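Local coordinates for sensor protein kinase WalK (Staphylococcus aureus, PDB 4YWZ), which is a sensor histidine kinase of the essential WalKR two-component system, whose extracellular Cache-family domain probably receives the signal, at residues Q47-L50 against S51-A54; K16-I19 against T20-K24; R80-I83 against N84-A87; V92-A95 against L96-Q100. The protein carries 1 engineered substitution. One frame throughout, in Å; residues are numbered along the deposited sequence.

All four contacts are local but differ with their place in the fold. Interactions 1, 2 and 4 are helical turns, in helices 46-54, 7-37 and 90-98, all partly buried, with residues such as Leu-50, Ile-19 and Ala-95 against strands of the sheet. Interaction 3 is a beta turn at the surface, held by one backbone hydrogen bond across it. Interactions 1 and 2 touch through Tyr-53 and Tyr-22 and both reach the second subunit, interaction 1 with the backbone oxygen of Glu-52, interaction 2 with the side-chain amide oxygens of Asn-18 and Gln-21. Interactions 3 and 4 meet no other chain of the assembly; their nearest atoms are about 5 Å apart.

Interaction 1 (Q47-L50 against S51-A54); sequences QNLL and SEYA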
loop_
_atom_site.group_PDB
_atom_site.type_symbol
_atom_site.label_atom_id
_atom_site.label_comp_id
_atom_site.label_asym_id
_atom_site.label_seq_id
_atom_site.Cartn_x
_atom_site.Cartn_y
_atom_site.Cartn_z
ATOM N N GLN A 47 21.689 4.681 -10.176
ATOM C CA GLN A 47 20.504 4.777 -11.054
ATOM C C GLN A 47 19.672 3.522 -11.061
ATOM O O GLN A 47 18.431 3.591 -10.949
ATOM C CB GLN A 47 20.919 5.155 -12.469
ATOM C CG GLN A 47 19.736 5.215 -13.430
ATOM C CD GLN A 47 18.933 6.482 -13.216
ATOM O OE1 GLN A 47 19.453 7.577 -13.385
ATOM N NE2 GLN A 47 17.671 6.339 -12.817
ATOM N N ASN A 48 20.295 2.339 -11.143
ATOM C CA ASN A 48 19.530 1.124 -11.141
ATOM C C ASN A 48 18.815 0.927 -9.829
ATOM O O ASN A 48 17.664 0.468 -9.815
ATOM C CB ASN A 48 20.488 -0.071 -11.380
ATOM C CG ASN A 48 19.824 -1.394 -11.197
ATOM O OD1 ASN A 48 18.984 -1.791 -12.025
ATOM N ND2 ASN A 48 20.124 -2.079 -10.055
ATOM N N LEU A 49 19.474 1.256 -8.687
ATOM C CA LEU A 49 18.799 1.044 -7.444
ATOM C C LEU A 49 17.560 1.961 -7.406
ATOM O O LEU A 49 16.506 1.563 -6.894
ATOM C CB LEU A 49 19.759 1.333 -6.275
ATOM C CG LEU A 49 20.720 0.142 -5.996
ATOM C CD1 LEU A 49 21.836 0.776 -5.122
ATOM C CD2 LEU A 49 20.053 -0.978 -5.335
ATOM N N LEU A 50 17.758 3.217 -7.788
ATOM C CA LEU A 50 16.693 4.159 -7.723
ATOM C C LEU A 50 15.518 3.655 -8.518
ATOM O O LEU A 50 14.380 3.631 -8.045
ATOM C CB LEU A 50 17.064 5.494 -8.298
ATOM C CG LEU A 50 17.564 6.594 -7.398
ATOM C CD1 LEU A 50 18.190 6.325 -6.032
ATOM C CD2 LEU A 50 18.154 7.776 -8.169
ATOM N N SER A 51 15.825 3.236 -9.694
ATOM C CA SER A 51 14.748 2.722 -10.608
ATOM C C SER A 51 14.004 1.490 -10.135
ATOM O O SER A 51 12.746 1.438 -10.322
ATOM C CB SER A 51 15.378 2.476 -11.978
ATOM O OG SER A 51 15.593 3.756 -12.570
ATOM N N GLU A 52 14.695 0.528 -9.506
ATOM C CA GLU A 52 14.054 -0.656 -8.928
ATOM C C GLU A 52 13.067 -0.259 -7.890
ATOM O O GLU A 52 11.950 -0.754 -7.815
ATOM C CB GLU A 52 15.067 -1.551 -8.274
ATOM C CG GLU A 52 15.938 -2.312 -9.251
ATOM C CD GLU A 52 17.078 -3.074 -8.579
ATOM O OE1 GLU A 52 17.264 -2.999 -7.343
ATOM O OE2 GLU A 52 17.758 -3.821 -9.312
ATOM N N TYR A 53 13.482 0.633 -6.978
ATOM C CA TYR A 53 12.628 1.078 -5.950
ATOM C C TYR A 53 11.372 1.880 -6.408
ATOM O O TYR A 53 10.285 1.777 -5.730
ATOM C CB TYR A 53 13.450 1.828 -4.837
ATOM C CG TYR A 53 14.197 0.874 -3.923
ATOM C CD1 TYR A 53 13.750 0.628 -2.663
ATOM C CD2 TYR A 53 15.337 0.259 -4.322
ATOM C CE1 TYR A 53 14.388 -0.286 -1.814
ATOM C CE2 TYR A 53 15.964 -0.655 -3.494
ATOM C CZ TYR A 53 15.507 -0.856 -2.245
ATOM O OH TYR A 53 16.182 -1.727 -1.418
ATOM N N ALA A 54 11.566 2.669 -7.451
ATOM C CA ALA A 54 10.518 3.575 -7.902
ATOM C C ALA A 54 9.452 2.793 -8.652
ATOM O O ALA A 54 8.380 3.337 -8.910
ATOM C CB ALA A 54 11.050 4.701 -8.771
HETATM O O HOH W 1 17.207 -4.022 -11.878
#
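Backbone hydrogen bonds from residue i+4 to residue i run in sequence from Ser-51 N to Gln-47 O through Ala-54 N to Leu-50 O, winding these residues into alpha-helix. They form most of helix 46-54, a short helix of the Cache-family sensor domain that packs on strand 59-66 of the antiparallel sheet and on the long helix 7-37. Leu-50 suits the inner side, where it meets Ile-62 and Phe-64. On the outer side Asn-48 faces Glu-52 one turn on. With CG anti to the backbone N (chi1 172°), the Asn-48 amide projects outward from the helix, and the extended Glu-52 side chain leans back a turn to meet it, ND2 making a weak hydrogen bond of 3.0 Å to Glu-52 OE2. The amide and carboxylate planes stand 79° apart. A water lies between the two side chains, 2.9 Å from Asn-48 OD1 and 2.6 Å from Glu-52 OE2. Gln-47 is engaged differently: its NE2 bonds to Thr-74 O, while Ser-51 OG lies 3.3 Å from the same nitrogen. Toward the dimer interface, Glu-52 O accepts from Gln-146 NE2 of the second subunit, and Tyr-53 packs on Ile-150 of that subunit. Leu-49 and Tyr-53 share Leu-26 of helix 7-37 as a neighbour, and Leu-49 O sits at the edge of the tyrosine ring, near its plane, 3.1 Å from Tyr-53 CD2.

Interaction 2 (K16-I19 against T20-K24); sequences KKNI and TQYAK
Thr-20 and Gln-21 both hydrogen-bond to Lys-17 O, one with its hydroxyl and the other with its backbone N. Gln-21 N supplies the regular helical bond of 2.9 Å to Lys-17 O. Thr-20 OG1 adds a second at 2.8 Å to Lys-17 O, entering from the flank with a C=O...O angle of 112°. That reach follows from a chi1 of 66°, which sets OG1 between the backbone N and the carbonyl carbon and folds it back onto the preceding turn of helix 7-37, the long N-terminal helix of the sensor domain. Threonine suits the place because its hydroxyl is satisfied within the helix while its side chain still packs on Tyr-120. Among van der Waals contacts, the extended Lys-17 chain crosses Gln-21, with CE 3.3 Å from NE2. Asn-18 and Tyr-22 lie side by side, amide and ring planes 85° apart, and Asn-18 ND2 is 4.0 Å from Tyr-22 CE2. Water joins the outer ends: one molecule accepts from Gln-21 NE2 at 3.2 Å and, weakly, from Lys-17 NZ. Inward, Ile-19 meets Trp-118 and Ala-23 meets Ile-136. Across the dimer, Asn-18 OD1 and Gln-21 OE1 both accept from Asn-14 ND2 of the second subunit. The chemistry thus implies a two-sided helix, with Ile-19 and Ala-23 among the residues toward its own sheet, and the amides of Asn-18 and Gln-21 toward the partner chain, where Tyr-22 adds packing.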
loop_
_atom_site.group_PDB
_atom_site.type_symbol
_atom_site.label_atom_id
_atom_site.label_comp_id
_atom_site.label_asym_id
_atom_site.label_seq_id
_atom_site.Cartn_x
_atom_site.Cartn_y
_atom_site.Cartn_z
ATOM N N LYS A 16 2.896 5.947 5.113
ATOM C CA LYS A 16 4.207 6.638 5.407
ATOM C C LYS A 16 5.206 5.615 5.919
ATOM O O LYS A 16 6.351 5.547 5.453
ATOM C CB LYS A 16 4.020 7.759 6.377
ATOM C CG LYS A 16 3.230 8.921 5.794
ATOM C CD LYS A 16 2.965 9.926 6.883
ATOM C CE LYS A 16 2.143 11.033 6.363
ATOM N NZ LYS A 16 1.898 12.095 7.376
ATOM N N LYS A 17 4.727 4.709 6.786
ATOM C CA LYS A 17 5.646 3.686 7.387
ATOM C C LYS A 17 6.184 2.811 6.343
ATOM O O LYS A 17 7.388 2.511 6.247
ATOM C CB LYS A 17 4.964 2.889 8.455
ATOM C CG LYS A 17 5.888 1.902 9.171
ATOM C CD LYS A 17 5.027 1.064 10.145
ATOM C CE LYS A 17 5.908 0.031 10.795
ATOM N NZ LYS A 17 5.084 -0.811 11.700
ATOM N N ASN A 18 5.339 2.382 5.418
ATOM C CA ASN A 18 5.734 1.652 4.281
ATOM C C ASN A 18 6.829 2.274 3.335
ATOM O O ASN A 18 7.846 1.648 2.954
ATOM C CB ASN A 18 4.467 1.351 3.565
ATOM C CG ASN A 18 4.551 0.138 2.696
ATOM O OD1 ASN A 18 4.776 -1.019 3.183
ATOM N ND2 ASN A 18 4.447 0.366 1.410
ATOM N N ILE A 19 6.612 3.517 2.945
ATOM C CA ILE A 19 7.558 4.290 2.164
ATOM C C ILE A 19 8.891 4.346 2.977
ATOM O O ILE A 19 9.948 4.203 2.383
ATOM C CB ILE A 19 7.057 5.690 1.891
ATOM C CG1 ILE A 19 5.821 5.733 0.948
ATOM C CG2 ILE A 19 8.152 6.564 1.317
ATOM C CD1 ILE A 19 5.963 4.986 -0.322
ATOM N N THR A 20 8.804 4.712 4.236
ATOM C CA THR A 20 10.038 4.879 5.037
ATOM C C THR A 20 10.868 3.584 5.175
ATOM O O THR A 20 12.109 3.618 5.144
ATOM C CB THR A 20 9.805 5.455 6.426
ATOM O OG1 THR A 20 9.069 4.554 7.220
ATOM C CG2 THR A 20 8.990 6.709 6.389
ATOM N N GLN A 21 10.189 2.433 5.332
ATOM C CA GLN A 21 10.911 1.162 5.444
ATOM C C GLN A 21 11.549 0.844 4.071
ATOM O O GLN A 21 12.685 0.358 4.010
ATOM C CB GLN A 21 9.960 0.084 5.953
ATOM C CG GLN A 21 9.569 0.253 7.376
ATOM C CD GLN A 21 8.516 -0.742 7.842
ATOM O OE1 GLN A 21 7.691 -1.114 7.068
ATOM N NE2 GLN A 21 8.542 -1.124 9.110
ATOM N N TYR A 22 10.843 1.060 2.919
ATOM C CA TYR A 22 11.479 0.883 1.622
ATOM C C TYR A 22 12.694 1.818 1.450
ATOM O O TYR A 22 13.780 1.426 0.913
ATOM C CB TYR A 22 10.522 1.120 0.468
ATOM C CG TYR A 22 9.788 -0.109 0.026
ATOM C CD1 TYR A 22 10.415 -1.095 -0.725
ATOM C CD2 TYR A 22 8.398 -0.246 0.266
ATOM C CE1 TYR A 22 9.723 -2.303 -1.087
ATOM C CE2 TYR A 22 7.700 -1.386 -0.143
ATOM C CZ TYR A 22 8.361 -2.417 -0.832
ATOM O OH TYR A 22 7.623 -3.579 -1.229
ATOM N N ALA A 23 12.494 3.103 1.827
ATOM C CA ALA A 23 13.521 4.089 1.565
ATOM C C ALA A 23 14.797 3.726 2.390
ATOM O O ALA A 23 15.875 3.972 1.946
ATOM C CB ALA A 23 13.041 5.453 1.980
ATOM N N LYS A 24 14.606 3.207 3.577
ATOM C CA LYS A 24 15.747 2.834 4.456
ATOM C C LYS A 24 16.551 1.758 3.762
ATOM O O LYS A 24 17.758 1.764 3.764
ATOM C CB LYS A 24 15.303 2.377 5.816
ATOM C CG LYS A 24 16.507 2.036 6.739
ATOM C CD LYS A 24 17.617 3.079 6.788
ATOM C CE LYS A 24 18.600 2.786 7.951
ATOM N NZ LYS A 24 19.519 3.955 8.014
HETATM O O HOH W 2 5.992 -3.050 9.617
#

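Interaction 3 (R80-I83 against N84-A87); sequences RSLI and NQKA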
loop_
_atom_site.group_PDB
_atom_site.type_symbol
_atom_site.label_atom_id
_atom_site.label_comp_id
_atom_site.label_asym_id
_atom_site.label_seq_id
_atom_site.Cartn_x
_atom_site.Cartn_y
_atom_site.Cartn_z
ATOM N N ARG A 80 14.659 14.349 -16.836
ATOM C CA ARG A 80 16.084 14.283 -17.130
ATOM C C ARG A 80 16.776 15.671 -17.250
ATOM O O ARG A 80 18.008 15.775 -16.965
ATOM C CB ARG A 80 16.356 13.321 -18.327
ATOM C CG ARG A 80 16.786 13.984 -19.640
ATOM C CD ARG A 80 16.825 12.982 -20.817
ATOM N NE ARG A 80 15.485 12.435 -21.104
ATOM C CZ ARG A 80 14.470 13.118 -21.649
ATOM N NH1 ARG A 80 14.618 14.390 -22.009
ATOM N NH2 ARG A 80 13.294 12.525 -21.844
ATOM N N SER A 81 16.049 16.731 -17.605
ATOM C CA SER A 81 16.638 18.065 -17.578
ATOM C C SER A 81 17.123 18.568 -16.177
ATOM O O SER A 81 17.989 19.441 -16.094
ATOM C CB SER A 81 15.734 19.084 -18.217
ATOM O OG SER A 81 14.528 19.271 -17.518
ATOM N N LEU A 82 16.579 18.005 -15.072
ATOM C CA LEU A 82 17.038 18.387 -13.748
ATOM C C LEU A 82 18.438 17.920 -13.436
ATOM O O LEU A 82 19.057 18.475 -12.514
ATOM C CB LEU A 82 16.104 17.841 -12.669
ATOM C CG LEU A 82 14.625 18.269 -12.726
ATOM C CD1 LEU A 82 13.907 17.613 -11.575
ATOM C CD2 LEU A 82 14.520 19.796 -12.711
ATOM N N ILE A 83 18.924 16.859 -14.091
ATOM C CA ILE A 83 20.241 16.280 -13.757
ATOM C C ILE A 83 21.298 17.392 -13.879
ATOM O O ILE A 83 21.294 18.177 -14.859
ATOM C CB ILE A 83 20.555 15.045 -14.645
ATOM C CG1 ILE A 83 19.519 13.939 -14.368
ATOM C CG2 ILE A 83 21.973 14.541 -14.433
ATOM C CD1 ILE A 83 19.389 12.985 -15.519
ATOM N N ASN A 84 22.189 17.459 -12.908
ATOM C CA ASN A 84 23.227 18.444 -12.756
ATOM C C ASN A 84 22.800 19.873 -12.351
ATOM O O ASN A 84 23.651 20.745 -12.215
ATOM C CB ASN A 84 24.075 18.507 -14.038
ATOM C CG ASN A 84 24.836 17.225 -14.243
ATOM O OD1 ASN A 84 25.353 16.655 -13.302
ATOM N ND2 ASN A 84 24.822 16.723 -15.436
ATOM N N GLN A 85 21.528 20.090 -12.133
ATOM C CA GLN A 85 21.044 21.324 -11.562
ATOM C C GLN A 85 21.042 21.249 -10.052
ATOM O O GLN A 85 20.944 20.186 -9.473
ATOM C CB GLN A 85 19.658 21.610 -12.106
ATOM C CG GLN A 85 19.694 21.663 -13.628
ATOM C CD GLN A 85 18.460 22.141 -14.361
ATOM O OE1 GLN A 85 17.329 21.720 -14.110
ATOM N NE2 GLN A 85 18.700 22.967 -15.370
ATOM N N LYS A 86 21.141 22.419 -9.408
ATOM C CA LYS A 86 20.892 22.539 -8.011
ATOM C C LYS A 86 19.438 22.247 -7.670
ATOM O O LYS A 86 18.522 22.701 -8.335
ATOM C CB LYS A 86 21.203 23.994 -7.552
ATOM C CG LYS A 86 22.692 24.358 -7.577
ATOM C CD LYS A 86 23.460 23.909 -6.361
ATOM C CE LYS A 86 24.956 24.063 -6.641
ATOM N NZ LYS A 86 25.743 23.969 -5.367
ATOM N N ALA A 87 19.230 21.499 -6.578
ATOM C CA ALA A 87 17.865 21.156 -6.133
ATOM C C ALA A 87 17.123 22.374 -5.621
ATOM O O ALA A 87 15.894 22.435 -5.800
ATOM C CB ALA A 87 17.930 20.118 -5.034
#
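Gln-85 N donates to Leu-82 O at 3.0 Å, the one backbone hydrogen bond between residues 80-83 and 84-87. Its N-H points fairly straight at the oxygen (157°), yet the nitrogen stands above the carbonyl plane, 36° out of it. Round this bond the side chain of Gln-85 folds back over the carbonyls it faces. Its CB lies 3.2 Å from Leu-82 O, and the chain then runs on, extended, to bring OE1 within 3.4 Å of Leu-82 CA. OE1 also touches a methyl, Leu-82 CD2, at 3.7 Å, the two side chains crossing at about a right angle. As modelled, OE1 lies 3.1 Å from Ser-81 O, but both are acceptors and make no hydrogen bond. The backbone bond closes a type II beta turn from Leu-82 to Gln-85, with Ile-83 and Asn-84 at its two central positions. Asn-84 has a phi of +72°; asparagine, after glycine, is among the residues that most readily adopt such a backbone, which suits it to the third position. The peptide orientation of this turn type brings Ile-83 O close to Asn-84 CB, at 2.9 Å. On the same side of that peptide as Asn-84 CB, the methyl Ile-83 CG2 approaches the side-chain amide, 3.7 Å from Asn-84 ND2. Leading into the turn, a 3-10 segment ends with Ile-83 N bonded to Arg-80 O. Beyond it, backbone hydrogen bonds tie Asn-84 and Gln-85 to Ile-71 of edge strand 71-74 and Ala-87 to Gln-69, while Lys-86 NZ reaches Asp-68 O.

Interaction 4 (V92-A95 against L96-Q100); sequences VQKA and LSLGQ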
loop_
_atom_site.group_PDB
_atom_site.type_symbol
_atom_site.label_atom_id
_atom_site.label_comp_id
_atom_site.label_asym_id
_atom_site.label_seq_id
_atom_site.Cartn_x
_atom_site.Cartn_y
_atom_site.Cartn_z
ATOM N N VAL A 92 15.598 19.376 1.500
ATOM C CA VAL A 92 16.806 18.602 1.117
ATOM C C VAL A 92 18.013 19.154 1.907
ATOM O O VAL A 92 18.818 18.404 2.465
ATOM C CB VAL A 92 17.081 18.642 -0.377
ATOM C CG1 VAL A 92 18.463 18.107 -0.804
ATOM C CG2 VAL A 92 15.974 17.902 -1.135
ATOM N N GLN A 93 18.154 20.486 1.920
ATOM C CA GLN A 93 19.240 21.165 2.685
ATOM C C GLN A 93 19.200 20.744 4.145
ATOM O O GLN A 93 20.289 20.496 4.719
ATOM C CB GLN A 93 19.135 22.687 2.539
ATOM C CG GLN A 93 19.365 23.217 1.135
ATOM C CD GLN A 93 18.910 24.686 0.756
ATOM O OE1 GLN A 93 17.994 25.249 1.295
ATOM N NE2 GLN A 93 19.519 25.206 -0.268
ATOM N N LYS A 94 17.986 20.697 4.726
ATOM C CA LYS A 94 17.807 20.321 6.108
ATOM C C LYS A 94 18.357 18.876 6.332
ATOM O O LYS A 94 19.122 18.573 7.237
ATOM C CB LYS A 94 16.452 20.564 6.646
ATOM C CG LYS A 94 16.254 20.193 8.066
ATOM C CD LYS A 94 14.825 20.507 8.515
ATOM C CE LYS A 94 14.709 20.341 9.993
ATOM N NZ LYS A 94 13.332 20.092 10.466
ATOM N N ALA A 95 17.952 17.942 5.492
ATOM C CA ALA A 95 18.466 16.549 5.634
ATOM C C ALA A 95 19.956 16.434 5.491
ATOM O O ALA A 95 20.614 15.711 6.230
ATOM C CB ALA A 95 17.787 15.684 4.568
ATOM N N LEU A 96 20.499 17.127 4.512
ATOM C CA LEU A 96 21.948 17.108 4.254
ATOM C C LEU A 96 22.705 17.667 5.478
ATOM O O LEU A 96 23.802 17.140 5.827
ATOM C CB LEU A 96 22.264 17.905 3.036
ATOM C CG LEU A 96 21.930 17.334 1.665
ATOM C CD1 LEU A 96 22.180 18.369 0.618
ATOM C CD2 LEU A 96 22.618 15.997 1.277
ATOM N N SER A 97 22.201 18.751 6.019
ATOM C CA SER A 97 22.903 19.420 7.208
ATOM C C SER A 97 22.808 18.748 8.484
ATOM O O SER A 97 23.725 18.811 9.290
ATOM C CB SER A 97 22.379 20.852 7.466
ATOM O OG SER A 97 22.621 21.611 6.305
ATOM N N LEU A 98 21.648 18.237 8.781
ATOM C CA LEU A 98 21.336 17.565 10.040
ATOM C C LEU A 98 21.666 16.108 10.004
ATOM O O LEU A 98 21.813 15.485 11.079
ATOM C CB LEU A 98 19.905 17.764 10.461
ATOM C CG LEU A 98 19.386 19.204 10.712
ATOM C CD1 LEU A 98 17.951 19.225 11.125
ATOM C CD2 LEU A 98 20.261 19.829 11.787
ATOM N N GLY A 99 21.753 15.471 8.794
ATOM C CA GLY A 99 21.859 14.017 8.742
ATOM C C GLY A 99 20.649 13.287 9.308
ATOM O O GLY A 99 20.808 12.217 9.875
ATOM N N GLN A 100 19.450 13.873 9.216
ATOM C CA GLN A 100 18.252 13.306 9.693
ATOM C C GLN A 100 17.208 13.307 8.559
ATOM O O GLN A 100 17.159 14.266 7.792
ATOM C CB GLN A 100 17.694 14.094 10.863
ATOM C CG GLN A 100 18.611 14.080 12.124
ATOM C CD GLN A 100 18.136 15.051 13.212
ATOM O OE1 GLN A 100 17.156 15.827 13.060
ATOM N NE2 GLN A 100 18.837 15.006 14.335
#
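With CG of Lys-94 opposite its backbone N (chi1 -180°) and the rest of the chain extended, the lysine stands out from the helix, leaning toward Leu-98 one turn further on. Leu-98 carries its CG beside its own backbone N (chi1 -60°), which swings CD1 back over the lysine. The methyl is 3.6 Å from both Lys-94 CG and Lys-94 CE. Both residues are exposed, and lysine suits the site because its methylenes can cover a leucine while the ammonium end reaches onward. On another side of the helix Val-92 and Leu-96 lie alongside each other, pointing the same way, with Val-92 CG1 4.0 Å from Leu-96 CD1. Helix 90-98 of the Cache-family domain rests on the antiparallel sheet here: Val-92, Ala-95 and Leu-96 all touch Asn-133. Ala-95 also touches Asn-121 and Asn-102, and its small side chain suits so close an approach. Regular backbone bonds hold the turns, with Ser-97 OG also 3.0 Å from Gln-93 O, while Gln-93 NE2 is bonded to Gln-69. The helix gives out at Gly-99, whose positive phi of 63° is easy for a residue without a side chain. Gly-99 N still reaches Ala-95 O, weakly, at 2.8 Å, and Gly-99 O accepts from Lys-125 NZ. The chain then turns across the helix end, bringing Gln-100 O to 3.4 Å from Ala-95 CA in a CA-H...O contact.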